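Nonaheme cytochrome c (Desulfovibrio desulfuricans, PDB 1DUW) carries nine covalently bound c-type hemes and transfers electrons between redox partners, probably in a pathway linked to periplasmic hydrogenase. Local coordinates at residues N132-M137 with E156-E161. Sequence-based numbering, arbitrary orientation.
Sequences NVTSSM and EALAAE
Ser136 and Glu161 make the polar part of this contact between the loop 132-137 and the helix segment 156-161, at its exposed edge. The hydroxyl OG of Ser136 donates to OE2 of Glu161 at 2.7 Å, reaching the syn side of the carboxylate but from 33° out of its plane. Glu161 gets there with CG anti to the backbone N (chi1 -177°) and an extended chain beyond, which carries the acid off the helix to the turn.

Thr134 illustrates how one hydroxyl can organise a loop from within: its OG1 accepts the backbone N-H of Ser136 at 3.1 Å in a nearly straight bond (165°), forming an ST turn. The ST turn overlaps a type I beta turn from Thr134 to Met137, closed by the bond from Met137 N to Thr134 O. This loop, which follows the heme-ligating His131, joins helix 124-130 to helix 139-146 and here folds back onto helix 152-165; the Val133 side chain lies about 8 Å from a bound heme c.

Apolar packing centres on the buried Leu158. Its CD2 sits 3.7 Å from CA of Met137 and also meets CG2 of Thr134, while CD1 approaches CG of Met137 at 3.9 Å, the side chains of Met137 and Leu158 crossing at about a right angle. Val133 CG2 adds a looser touch on Leu158 CB, and Val15 of strand 14-16 packs against both residues. The hydroxyl of Thr162 ties loop to helix, bonding both Leu158 O and Thr134 N.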
loop_
_atom_site.group_PDB
_atom_site.type_symbol
_atom_site.label_atom_id
_atom_site.label_comp_id
_atom_site.label_asym_id
_atom_site.label_seq_id
_atom_site.Cartn_x
_atom_site.Cartn_y
_atom_site.Cartn_z
ATOM N N ASN A 132 8.158 1.056 11.932
ATOM C CA ASN A 132 8.214 2.436 12.349
ATOM C C ASN A 132 8.317 2.783 13.810
ATOM O O ASN A 132 7.981 3.946 14.089
ATOM C CB ASN A 132 6.848 3.006 11.833
ATOM C CG ASN A 132 5.715 2.242 12.522
ATOM O OD1 ASN A 132 5.914 1.410 13.417
ATOM N ND2 ASN A 132 4.478 2.534 12.122
ATOM N N VAL A 133 8.729 1.881 14.693
ATOM C CA VAL A 133 8.758 2.253 16.109
ATOM C C VAL A 133 9.589 3.516 16.327
ATOM O O VAL A 133 10.630 3.701 15.701
ATOM C CB VAL A 133 9.266 1.127 17.028
ATOM C CG1 VAL A 133 10.761 0.889 16.867
ATOM C CG2 VAL A 133 8.959 1.458 18.486
ATOM N N THR A 134 9.061 4.344 17.214
ATOM C CA THR A 134 9.661 5.602 17.602
ATOM C C THR A 134 11.136 5.382 17.877
ATOM O O THR A 134 11.538 4.346 18.413
ATOM C CB THR A 134 8.986 6.188 18.860
ATOM O OG1 THR A 134 9.709 7.328 19.345
ATOM C CG2 THR A 134 8.998 5.166 19.992
ATOM N N SER A 135 11.948 6.376 17.538
ATOM C CA SER A 135 13.393 6.301 17.768
ATOM C C SER A 135 13.699 6.427 19.254
ATOM O O SER A 135 14.842 6.289 19.695
ATOM C CB SER A 135 14.117 7.350 16.931
ATOM O OG SER A 135 13.612 8.649 17.182
ATOM N N SER A 136 12.683 6.665 20.080
ATOM C CA SER A 136 12.847 6.730 21.522
ATOM C C SER A 136 13.197 5.326 22.016
ATOM O O SER A 136 13.768 5.196 23.102
ATOM C CB SER A 136 11.594 7.258 22.220
ATOM O OG SER A 136 11.306 8.571 21.769
ATOM N N MET A 137 12.883 4.293 21.232
ATOM C CA MET A 137 13.217 2.929 21.633
ATOM C C MET A 137 14.739 2.761 21.744
ATOM O O MET A 137 15.421 3.092 20.779
ATOM C CB MET A 137 12.668 1.889 20.654
ATOM C CG MET A 137 12.900 0.473 21.155
ATOM S SD MET A 137 12.741 -0.796 19.893
ATOM C CE MET A 137 14.058 -0.349 18.759
ATOM N N GLU A 156 3.587 -0.461 25.535
ATOM C CA GLU A 156 2.457 0.441 25.335
ATOM C C GLU A 156 2.925 1.876 25.156
ATOM O O GLU A 156 2.460 2.626 24.310
ATOM C CB GLU A 156 1.488 0.407 26.524
ATOM C CG GLU A 156 0.378 1.441 26.419
ATOM C CD GLU A 156 0.571 2.643 27.323
ATOM O OE1 GLU A 156 -0.129 3.660 27.105
ATOM O OE2 GLU A 156 1.426 2.563 28.232
ATOM N N ALA A 157 3.871 2.281 26.001
ATOM C CA ALA A 157 4.385 3.639 25.911
ATOM C C ALA A 157 5.132 3.847 24.599
ATOM O O ALA A 157 5.018 4.915 23.987
ATOM C CB ALA A 157 5.274 3.923 27.112
ATOM N N LEU A 158 5.903 2.861 24.132
ATOM C CA LEU A 158 6.636 3.091 22.883
ATOM C C LEU A 158 5.654 3.160 21.714
ATOM O O LEU A 158 5.800 3.989 20.816
ATOM C CB LEU A 158 7.703 2.015 22.625
ATOM C CG LEU A 158 8.958 2.048 23.498
ATOM C CD1 LEU A 158 9.745 0.748 23.411
ATOM C CD2 LEU A 158 9.851 3.226 23.120
ATOM N N ALA A 159 4.671 2.267 21.761
ATOM C CA ALA A 159 3.666 2.205 20.709
ATOM C C ALA A 159 2.847 3.485 20.634
ATOM O O ALA A 159 2.584 4.018 19.553
ATOM C CB ALA A 159 2.757 1.000 20.937
ATOM N N ALA A 160 2.452 3.956 21.812
ATOM C CA ALA A 160 1.626 5.157 21.927
ATOM C C ALA A 160 2.364 6.373 21.383
ATOM O O ALA A 160 1.749 7.164 20.658
ATOM C CB ALA A 160 1.152 5.330 23.366
ATOM N N GLU A 161 3.645 6.510 21.709
ATOM C CA GLU A 161 4.468 7.614 21.245
ATOM C C GLU A 161 4.625 7.589 19.729
ATOM O O GLU A 161 4.654 8.628 19.071
ATOM C CB GLU A 161 5.869 7.569 21.882
ATOM C CG GLU A 161 6.719 8.752 21.456
ATOM C CD GLU A 161 8.099 8.761 22.080
ATOM O OE1 GLU A 161 8.410 7.865 22.891
ATOM O OE2 GLU A 161 8.865 9.690 21.740
#